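Local coordinates for protein succinate dehydrogenase subunit B (Mycolicibacterium smegmatis MC2 51, PDB 6LUM) that probably passes electrons from the flavoprotein subunit of succinate dehydrogenase through its three iron-sulfur clusters toward quinone, at residues L28-F33 and I115-I120; T70-R75 and D128-M133; N93-K98 and C177-T182. All blocks are in the same frame, centred on the assembly; numbering follows the deposited sequence.

Interaction 1 of 3, residues L28-F33 and I115-I120; sequences LKIARF and ITIEPI
Leu28, Ile30 and Ile117 form the apolar centre, on the face of the sheet that helix 56-67 covers. The two strands are the parallel central neighbours of the beta-grasp sheet found in 2Fe-2S ferredoxin domains, their axes 4.7 Å apart and inclined by 18°. Ile30 and Ile117 lie side by side and point the same way, CD1 of Ile30 meeting CD1 of Ile117 at 3.6 Å and also resting near its CB. Bringing CG1 of Ile117 beside its own backbone N (chi1 -47°) and extending the chain beyond it brings CD1 to the side chains of Ile30 and Leu28. There a second methyl joins it: CD2 of Leu28 comes obliquely to within 4.1 Å of CD1 of Ile117, while the same CD2 lies alongside CB of Ile115. Val63 of the helix packs on Leu28, Leu60 on Ile30, and Leu56 and Leu60 on Ile117.

Farther along the strands, CB of Ala31 touches CB of Glu118 at 3.8 Å. Arg17 of subunit C packs on Ala31, and Thr19 of the same subunit on Glu118, so this end of the contact lies against the neighbouring chain. On the face away from the helix, Lys29 and Thr116 make a bridged pair; the end of the Lys29 side chain leads away from strand 115-118 and forms a cation-pi contact with Trp43 of the outer strand.

The polar edge between the strands is backbone, and Lys29 supplies both of its groups to the residues flanking Thr116. Lys29 N donates to Ile115 O at 2.8 Å. In the other bond, Ile117 N reaches Lys29 O at 3.2 Å.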
loop_
_atom_site.group_PDB
_atom_site.type_symbol
_atom_site.label_atom_id
_atom_site.label_comp_id
_atom_site.label_asym_id
_atom_site.label_seq_id
_atom_site.Cartn_x
_atom_site.Cartn_y
_atom_site.Cartn_z
ATOM N N LEU J 28 -21.406 -41.767 27.411
ATOM C CA LEU J 28 -20.899 -40.483 26.953
ATOM C C LEU J 28 -21.560 -39.373 27.749
ATOM O O LEU J 28 -22.712 -39.501 28.165
ATOM C CB LEU J 28 -21.168 -40.266 25.465
ATOM C CG LEU J 28 -20.862 -41.390 24.483
ATOM C CD1 LEU J 28 -21.415 -41.024 23.135
ATOM C CD2 LEU J 28 -19.383 -41.637 24.383
ATOM N N LYS J 29 -20.833 -38.285 27.959
ATOM C CA LYS J 29 -21.347 -37.117 28.661
ATOM C C LYS J 29 -21.188 -35.916 27.748
ATOM O O LYS J 29 -20.148 -35.258 27.760
ATOM C CB LYS J 29 -20.619 -36.898 29.977
ATOM C CG LYS J 29 -21.287 -37.526 31.172
ATOM C CD LYS J 29 -20.552 -37.175 32.437
ATOM C CE LYS J 29 -20.575 -35.686 32.674
ATOM N NZ LYS J 29 -19.838 -35.326 33.913
ATOM N N ILE J 30 -22.192 -35.623 26.975
ATOM C CA ILE J 30 -22.117 -34.508 26.048
ATOM C C ILE J 30 -22.429 -33.246 26.829
ATOM O O ILE J 30 -23.120 -33.296 27.846
ATOM C CB ILE J 30 -23.093 -34.696 24.876
ATOM C CG1 ILE J 30 -22.965 -36.091 24.283
ATOM C CG2 ILE J 30 -22.780 -33.718 23.782
ATOM C CD1 ILE J 30 -21.659 -36.353 23.673
ATOM N N ALA J 31 -21.909 -32.115 26.372
ATOM C CA ALA J 31 -22.218 -30.827 26.981
ATOM C C ALA J 31 -23.172 -30.093 26.056
ATOM O O ALA J 31 -22.762 -29.306 25.204
ATOM C CB ALA J 31 -20.950 -30.028 27.227
ATOM N N ARG J 32 -24.465 -30.349 26.224
ATOM C CA ARG J 32 -25.461 -29.815 25.316
ATOM C C ARG J 32 -25.689 -28.335 25.568
ATOM O O ARG J 32 -25.589 -27.851 26.698
ATOM C CB ARG J 32 -26.777 -30.569 25.467
ATOM C CG ARG J 32 -26.622 -32.070 25.561
ATOM C CD ARG J 32 -26.312 -32.679 24.210
ATOM N NE ARG J 32 -27.246 -32.225 23.191
ATOM C CZ ARG J 32 -28.434 -32.770 22.977
ATOM N NH1 ARG J 32 -28.839 -33.795 23.706
ATOM N NH2 ARG J 32 -29.219 -32.290 22.030
ATOM N N PHE J 33 -26.006 -27.621 24.493
ATOM C CA PHE J 33 -26.322 -26.200 24.548
ATOM C C PHE J 33 -27.180 -25.878 23.341
ATOM O O PHE J 33 -26.703 -25.970 22.210
ATOM C CB PHE J 33 -25.057 -25.356 24.543
ATOM C CG PHE J 33 -25.283 -23.920 24.163
ATOM C CD1 PHE J 33 -25.710 -23.004 25.098
ATOM C CD2 PHE J 33 -25.053 -23.483 22.879
ATOM C CE1 PHE J 33 -25.913 -21.685 24.748
ATOM C CE2 PHE J 33 -25.257 -22.170 22.530
ATOM C CZ PHE J 33 -25.685 -21.273 23.463
ATOM N N ILE J 115 -17.018 -41.191 29.088
ATOM C CA ILE J 115 -16.238 -40.319 28.224
ATOM C C ILE J 115 -16.898 -38.955 28.219
ATOM O O ILE J 115 -18.127 -38.853 28.229
ATOM C CB ILE J 115 -16.127 -40.896 26.802
ATOM C CG1 ILE J 115 -15.392 -42.225 26.865
ATOM C CG2 ILE J 115 -15.403 -39.950 25.887
ATOM C CD1 ILE J 115 -15.017 -42.770 25.548
ATOM N N THR J 116 -16.086 -37.910 28.231
ATOM C CA THR J 116 -16.564 -36.548 28.401
ATOM C C THR J 116 -16.245 -35.764 27.145
ATOM O O THR J 116 -15.073 -35.581 26.813
ATOM C CB THR J 116 -15.909 -35.907 29.619
ATOM O OG1 THR J 116 -16.239 -36.661 30.788
ATOM C CG2 THR J 116 -16.384 -34.502 29.792
ATOM N N ILE J 117 -17.277 -35.296 26.454
ATOM C CA ILE J 117 -17.134 -34.626 25.171
ATOM C C ILE J 117 -17.704 -33.228 25.301
ATOM O O ILE J 117 -18.733 -33.036 25.952
ATOM C CB ILE J 117 -17.844 -35.412 24.054
ATOM C CG1 ILE J 117 -17.484 -36.881 24.158
ATOM C CG2 ILE J 117 -17.420 -34.926 22.706
ATOM C CD1 ILE J 117 -18.399 -37.764 23.431
ATOM N N GLU J 118 -17.035 -32.250 24.706
ATOM C CA GLU J 118 -17.502 -30.874 24.769
ATOM C C GLU J 118 -16.749 -30.058 23.735
ATOM O O GLU J 118 -15.680 -30.464 23.292
ATOM C CB GLU J 118 -17.318 -30.302 26.177
ATOM C CG GLU J 118 -15.938 -30.464 26.704
ATOM C CD GLU J 118 -15.844 -30.121 28.157
ATOM O OE1 GLU J 118 -16.848 -29.643 28.714
ATOM O OE2 GLU J 118 -14.782 -30.377 28.757
ATOM N N PRO J 119 -17.291 -28.923 23.309
ATOM C CA PRO J 119 -16.651 -28.161 22.240
ATOM C C PRO J 119 -15.267 -27.674 22.626
ATOM O O PRO J 119 -14.886 -27.655 23.793
ATOM C CB PRO J 119 -17.606 -26.985 22.026
ATOM C CG PRO J 119 -18.419 -26.931 23.223
ATOM C CD PRO J 119 -18.575 -28.324 23.682
ATOM N N ILE J 120 -14.502 -27.276 21.613
ATOM C CA ILE J 120 -13.191 -26.712 21.868
ATOM C C ILE J 120 -13.347 -25.331 22.488
ATOM O O ILE J 120 -14.359 -24.650 22.302
ATOM C CB ILE J 120 -12.350 -26.663 20.583
ATOM C CG1 ILE J 120 -13.110 -25.986 19.455
ATOM C CG2 ILE J 120 -11.966 -28.044 20.171
ATOM C CD1 ILE J 120 -12.391 -26.023 18.142
#

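Interaction 2 of 3, residues T70-R75 and D128-M133; sequences TLTFRR and DLVVNM
Thr72 meets Asp128 and Arg74 meets Val131 at the two polar places of this contact. Asp128 OD2 accepts the backbone N of Thr72; the modelled separation of 2.5 Å is doubtfully short, though the direction suits a hydrogen bond. Thr72 OG1, whose chain crosses the aspartate at about a right angle, lies within weak bonding distance of OD2 and of the main-chain O of Asp128. OD1 is turned toward Arg32, a weak, long ion pair. At the other place Arg74 uses its terminal nitrogens: NH1 donates to Val131 O at 3.0 Å, with the oxygen near the guanidinium edge but 21° out of its plane, and NH2 adds a weak bond to the same oxygen. The arm is extended from CG to NE (chi2 -179°, chi3 173°), and NE forms a salt bridge with Glu161 of subunit A.

Asp128 and Leu129 occupy the tight turn of a beta hairpin that joins strands 125-127 and 130-131, Leu129 having left-handed backbone angles. The 70-75 segment, a loop following helix 56-67, runs along this hairpin on its way to the 2Fe-2S cluster.

The apolar contacts centre on Leu129 and Val130. CD1 of Leu71 meets CD1 of Leu129 at 4.0 Å, and CB of Phe73 lies over CB of Leu129 while the phenyl ring leads away to Leu57 and Leu60 of the helix. Val130 divides its methyls, CG2 against CA of Phe73 at 3.7 Å and CG1 over one face of the Arg74 guanidinium, toward its rim; Met133 CG approaches NH1 obliquely.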
loop_
_atom_site.group_PDB
_atom_site.type_symbol
_atom_site.label_atom_id
_atom_site.label_comp_id
_atom_site.label_asym_id
_atom_site.label_seq_id
_atom_site.Cartn_x
_atom_site.Cartn_y
_atom_site.Cartn_z
ATOM N N THR J 70 -31.240 -34.015 18.254
ATOM C CA THR J 70 -30.911 -32.606 18.365
ATOM C C THR J 70 -29.402 -32.384 18.407
ATOM O O THR J 70 -28.947 -31.248 18.257
ATOM C CB THR J 70 -31.572 -32.019 19.617
ATOM O OG1 THR J 70 -32.961 -32.364 19.620
ATOM C CG2 THR J 70 -31.475 -30.509 19.628
ATOM N N LEU J 71 -28.623 -33.451 18.570
ATOM C CA LEU J 71 -27.178 -33.354 18.742
ATOM C C LEU J 71 -26.504 -33.094 17.404
ATOM O O LEU J 71 -26.604 -33.913 16.488
ATOM C CB LEU J 71 -26.640 -34.637 19.364
ATOM C CG LEU J 71 -25.127 -34.730 19.460
ATOM C CD1 LEU J 71 -24.596 -33.562 20.245
ATOM C CD2 LEU J 71 -24.734 -36.013 20.125
ATOM N N THR J 72 -25.812 -31.970 17.287
ATOM C CA THR J 72 -25.114 -31.643 16.059
ATOM C C THR J 72 -23.615 -31.620 16.296
ATOM O O THR J 72 -23.143 -31.421 17.410
ATOM C CB THR J 72 -25.561 -30.293 15.507
ATOM O OG1 THR J 72 -24.988 -29.252 16.294
ATOM C CG2 THR J 72 -27.056 -30.181 15.559
ATOM N N PHE J 73 -22.872 -31.842 15.220
ATOM C CA PHE J 73 -21.421 -31.778 15.208
ATOM C C PHE J 73 -20.992 -31.878 13.757
ATOM O O PHE J 73 -21.775 -32.278 12.894
ATOM C CB PHE J 73 -20.783 -32.881 16.050
ATOM C CG PHE J 73 -21.183 -34.265 15.653
ATOM C CD1 PHE J 73 -22.363 -34.809 16.089
ATOM C CD2 PHE J 73 -20.363 -35.031 14.865
ATOM C CE1 PHE J 73 -22.720 -36.072 15.729
ATOM C CE2 PHE J 73 -20.721 -36.296 14.506
ATOM C CZ PHE J 73 -21.901 -36.813 14.934
ATOM N N ARG J 74 -19.754 -31.496 13.493
ATOM C CA ARG J 74 -19.224 -31.498 12.143
ATOM C C ARG J 74 -18.422 -32.766 11.901
ATOM O O ARG J 74 -17.766 -33.275 12.808
ATOM C CB ARG J 74 -18.350 -30.276 11.910
ATOM C CG ARG J 74 -19.098 -28.991 11.946
ATOM C CD ARG J 74 -18.188 -27.839 11.687
ATOM N NE ARG J 74 -18.922 -26.593 11.549
ATOM C CZ ARG J 74 -18.676 -25.506 12.264
ATOM N NH1 ARG J 74 -17.717 -25.520 13.168
ATOM N NH2 ARG J 74 -19.384 -24.409 12.078
ATOM N N ARG J 75 -18.504 -33.287 10.684
ATOM C CA ARG J 75 -17.680 -34.401 10.248
ATOM C C ARG J 75 -17.860 -34.539 8.751
ATOM O O ARG J 75 -18.953 -34.306 8.240
ATOM C CB ARG J 75 -18.052 -35.708 10.954
ATOM C CG ARG J 75 -19.149 -36.519 10.303
ATOM C CD ARG J 75 -20.508 -35.903 10.489
ATOM N NE ARG J 75 -21.551 -36.711 9.876
ATOM C CZ ARG J 75 -21.967 -36.570 8.626
ATOM N NH1 ARG J 75 -21.452 -35.631 7.857
ATOM N NH2 ARG J 75 -22.916 -37.357 8.156
ATOM N N ASP J 128 -24.517 -27.583 20.329
ATOM C CA ASP J 128 -23.692 -28.594 20.968
ATOM C C ASP J 128 -22.584 -29.048 20.037
ATOM O O ASP J 128 -22.838 -29.395 18.887
ATOM C CB ASP J 128 -24.564 -29.762 21.395
ATOM C CG ASP J 128 -25.612 -30.083 20.381
ATOM O OD1 ASP J 128 -26.797 -29.809 20.662
ATOM O OD2 ASP J 128 -25.268 -30.614 19.310
ATOM N N LEU J 129 -21.350 -28.996 20.523
ATOM C CA LEU J 129 -20.142 -29.446 19.838
ATOM C C LEU J 129 -19.866 -28.714 18.535
ATOM O O LEU J 129 -18.948 -29.094 17.813
ATOM C CB LEU J 129 -20.174 -30.950 19.565
ATOM C CG LEU J 129 -20.622 -31.868 20.688
ATOM C CD1 LEU J 129 -20.645 -33.288 20.209
ATOM C CD2 LEU J 129 -19.709 -31.734 21.848
ATOM N N VAL J 130 -20.608 -27.664 18.213
ATOM C CA VAL J 130 -20.360 -26.857 17.025
ATOM C C VAL J 130 -19.931 -25.475 17.487
ATOM O O VAL J 130 -20.609 -24.858 18.310
ATOM C CB VAL J 130 -21.600 -26.771 16.122
ATOM C CG1 VAL J 130 -21.409 -25.715 15.095
ATOM C CG2 VAL J 130 -21.842 -28.071 15.448
ATOM N N VAL J 131 -18.808 -24.989 16.974
ATOM C CA VAL J 131 -18.314 -23.674 17.345
ATOM C C VAL J 131 -18.243 -22.806 16.101
ATOM O O VAL J 131 -18.457 -23.262 14.982
ATOM C CB VAL J 131 -16.952 -23.732 18.049
ATOM C CG1 VAL J 131 -17.010 -24.677 19.216
ATOM C CG2 VAL J 131 -15.893 -24.150 17.089
ATOM N N ASN J 132 -17.944 -21.538 16.317
ATOM C CA ASN J 132 -17.898 -20.541 15.257
ATOM C C ASN J 132 -16.441 -20.365 14.849
ATOM O O ASN J 132 -15.668 -19.702 15.541
ATOM C CB ASN J 132 -18.519 -19.238 15.741
ATOM C CG ASN J 132 -18.722 -18.236 14.635
ATOM O OD1 ASN J 132 -18.914 -18.599 13.480
ATOM N ND2 ASN J 132 -18.683 -16.961 14.985
ATOM N N MET J 133 -16.067 -20.963 13.723
ATOM C CA MET J 133 -14.689 -20.984 13.261
ATOM C C MET J 133 -14.268 -19.709 12.556
ATOM O O MET J 133 -13.146 -19.646 12.044
ATOM C CB MET J 133 -14.474 -22.172 12.328
ATOM C CG MET J 133 -14.745 -23.503 12.965
ATOM S SD MET J 133 -13.427 -24.032 14.054
ATOM C CE MET J 133 -12.076 -24.144 12.907
#

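Interaction 3 of 3, residues N93-K98 and C177-T182; sequences NRLACK and CACCTT. With SF4 (iron/sulfur cluster), chain B; FES (Fe2/s2 (inorganic) cluster), chain C.
Asn93 and Cys179 meet at the tight end of this contact, where the amide of Asn93 enters a turn of the 4Fe-4S cluster loop. With CG beside the backbone N (chi1 -73°), the amide is directed at Cys179 O and Thr182 OG1. ND2 donates to Cys179 O at 3.0 Å, coming from 41° above the carbonyl plane, and more weakly to Thr182 OG1 at 2.9 Å. Thr182 OG1 in turn donates to Ala178 O, so the hydroxyl links the amide to the start of the turn. CB of Asn93 lies against Cys179 SG.

Packing is sparser toward Leu95, where a single methyl does the touching: CD1 lies 3.7 Å from Cys179 SG and 3.8 Å from Cys177 CB. Arg94 is partly exposed and its side chain leaves the interface, toward a weak, long ion pair with Glu238. Beyond it the 93-98 segment turns to the 2Fe-2S cluster, whose pocket includes Cys97.

The ferredoxin-like CxxCxxC spacing places Cys177 and Cys180 on two irons of the cubane, with SG of Cys177 2.4 Å from FE2 and SG of Cys180 2.4 Å from FE1. Cys179, though within the motif, turns its sulfur to Asn93 and Leu95 instead. Its backbone N donates to Cys177 SG at 3.6 Å (N-H...S angle 163°), a bond that would draw charge from the thiolate and may raise the potential of the cluster.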
loop_
_atom_site.group_PDB
_atom_site.type_symbol
_atom_site.label_atom_id
_atom_site.label_comp_id
_atom_site.label_asym_id
_atom_site.label_seq_id
_atom_site.Cartn_x
_atom_site.Cartn_y
_atom_site.Cartn_z
ATOM N N ASN J 93 -7.915 -31.746 23.384
ATOM C CA ASN J 93 -8.457 -31.659 22.034
ATOM C C ASN J 93 -8.072 -32.892 21.227
ATOM O O ASN J 93 -6.930 -33.344 21.297
ATOM C CB ASN J 93 -7.919 -30.418 21.340
ATOM C CG ASN J 93 -8.522 -29.166 21.857
ATOM O OD1 ASN J 93 -9.192 -29.168 22.863
ATOM N ND2 ASN J 93 -8.283 -28.079 21.174
ATOM N N ARG J 94 -9.010 -33.443 20.446
ATOM C CA ARG J 94 -8.690 -34.751 19.876
ATOM C C ARG J 94 -9.012 -35.020 18.408
ATOM O O ARG J 94 -8.361 -35.914 17.860
ATOM C CB ARG J 94 -9.338 -35.862 20.694
ATOM C CG ARG J 94 -8.723 -36.145 22.031
ATOM C CD ARG J 94 -7.304 -36.684 21.970
ATOM N NE ARG J 94 -6.321 -35.645 22.250
ATOM C CZ ARG J 94 -5.006 -35.817 22.206
ATOM N NH1 ARG J 94 -4.506 -36.999 21.893
ATOM N NH2 ARG J 94 -4.197 -34.811 22.497
ATOM N N LEU J 95 -9.943 -34.344 17.727
ATOM C CA LEU J 95 -10.441 -34.912 16.462
ATOM C C LEU J 95 -11.134 -36.249 16.637
ATOM O O LEU J 95 -10.541 -37.292 16.384
ATOM C CB LEU J 95 -9.360 -35.069 15.392
ATOM C CG LEU J 95 -9.324 -34.197 14.151
ATOM C CD1 LEU J 95 -9.246 -32.756 14.443
ATOM C CD2 LEU J 95 -8.122 -34.620 13.397
ATOM N N ALA J 96 -12.383 -36.211 17.092
ATOM C CA ALA J 96 -13.134 -37.381 17.527
ATOM C C ALA J 96 -13.062 -38.583 16.603
ATOM O O ALA J 96 -13.404 -39.682 17.027
ATOM C CB ALA J 96 -14.593 -36.998 17.693
ATOM N N CYS J 97 -12.664 -38.420 15.354
ATOM C CA CYS J 97 -12.587 -39.567 14.459
ATOM C C CYS J 97 -11.379 -40.440 14.722
ATOM O O CYS J 97 -11.204 -41.440 14.029
ATOM C CB CYS J 97 -12.544 -39.117 13.005
ATOM S SG CYS J 97 -10.951 -38.583 12.438
ATOM N N LYS J 98 -10.541 -40.093 15.691
ATOM C CA LYS J 98 -9.283 -40.783 15.893
ATOM C C LYS J 98 -9.082 -41.328 17.293
ATOM O O LYS J 98 -8.008 -41.866 17.568
ATOM C CB LYS J 98 -8.115 -39.853 15.575
ATOM C CG LYS J 98 -7.986 -39.531 14.139
ATOM C CD LYS J 98 -6.922 -38.524 13.922
ATOM C CE LYS J 98 -6.050 -38.965 12.800
ATOM N NZ LYS J 98 -4.899 -38.058 12.635
ATOM N N CYS J 177 -7.488 -27.417 11.700
ATOM C CA CYS J 177 -8.536 -27.955 12.548
ATOM C C CYS J 177 -8.753 -27.162 13.826
ATOM O O CYS J 177 -9.815 -27.299 14.434
ATOM C CB CYS J 177 -8.243 -29.414 12.899
ATOM S SG CYS J 177 -6.787 -29.707 13.834
ATOM N N ALA J 178 -7.785 -26.344 14.233
ATOM C CA ALA J 178 -7.817 -25.513 15.430
ATOM C C ALA J 178 -7.653 -26.300 16.714
ATOM O O ALA J 178 -7.942 -25.789 17.779
ATOM C CB ALA J 178 -9.089 -24.676 15.507
ATOM N N CYS J 179 -7.175 -27.536 16.654
ATOM C CA CYS J 179 -6.882 -28.275 17.871
ATOM C C CYS J 179 -5.742 -27.656 18.655
ATOM O O CYS J 179 -5.563 -27.987 19.825
ATOM C CB CYS J 179 -6.536 -29.724 17.549
ATOM S SG CYS J 179 -7.909 -30.831 17.329
ATOM N N CYS J 180 -4.963 -26.782 18.036
ATOM C CA CYS J 180 -3.804 -26.153 18.645
ATOM C C CYS J 180 -4.149 -24.789 19.216
ATOM O O CYS J 180 -3.877 -24.518 20.386
ATOM C CB CYS J 180 -2.691 -26.023 17.611
ATOM S SG CYS J 180 -2.991 -24.764 16.394
ATOM N N THR J 181 -4.765 -23.931 18.404
ATOM C CA THR J 181 -5.110 -22.592 18.853
ATOM C C THR J 181 -6.064 -22.621 20.024
ATOM O O THR J 181 -6.020 -21.742 20.884
ATOM C CB THR J 181 -5.717 -21.803 17.706
ATOM O OG1 THR J 181 -4.954 -22.034 16.528
ATOM C CG2 THR J 181 -5.668 -20.366 17.994
ATOM N N THR J 182 -6.935 -23.612 20.083
ATOM C CA THR J 182 -7.888 -23.720 21.167
ATOM C C THR J 182 -7.370 -24.569 22.304
ATOM O O THR J 182 -8.163 -25.079 23.094
ATOM C CB THR J 182 -9.211 -24.267 20.654
ATOM O OG1 THR J 182 -8.991 -25.545 20.073
ATOM C CG2 THR J 182 -9.780 -23.354 19.615
HETATM FE FE1 SF4 B . -2.913 -26.498 14.743
HETATM FE FE2 SF4 B . -4.670 -28.601 13.514
HETATM FE FE3 SF4 B . -1.694 -29.076 13.726
HETATM FE FE4 SF4 B . -2.791 -27.069 11.762
HETATM S S1 SF4 B . -3.130 -29.136 12.144
HETATM S S2 SF4 B . -1.369 -27.007 13.354
HETATM S S3 SF4 B . -4.324 -26.536 13.141
HETATM S S4 SF4 B . -3.251 -28.571 15.098
HETATM FE FE1 FES C . -12.908 -35.243 9.094
HETATM FE FE2 FES C . -12.314 -36.346 11.835
HETATM S S1 FES C . -13.939 -36.651 10.399
HETATM S S2 FES C . -11.166 -35.157 10.414
#

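Overall arrangement
The centres of the three interactions lie 11 to 14 Å apart. Along the chain the first segments come in the order 28-33, 70-75, 93-98 and the second in the order 115-120, 128-133, 177-182, so every pair of contacts crosses. Interactions 1 and 2 belong to the 2Fe-2S domain and share helix 56-67 as a packing partner; Pro119 touches Val131 between them. Interaction 3, near the centre of the chain, joins that domain to the 4Fe-4S dicluster domain. Ile120 packs on Thr182 and Met133 on Ala178, so both other contacts reach this junction. The chain just beyond strand 114-118 and beyond the hairpin thus meets the cluster loop, consistent with a fixed spacing between successive redox centres.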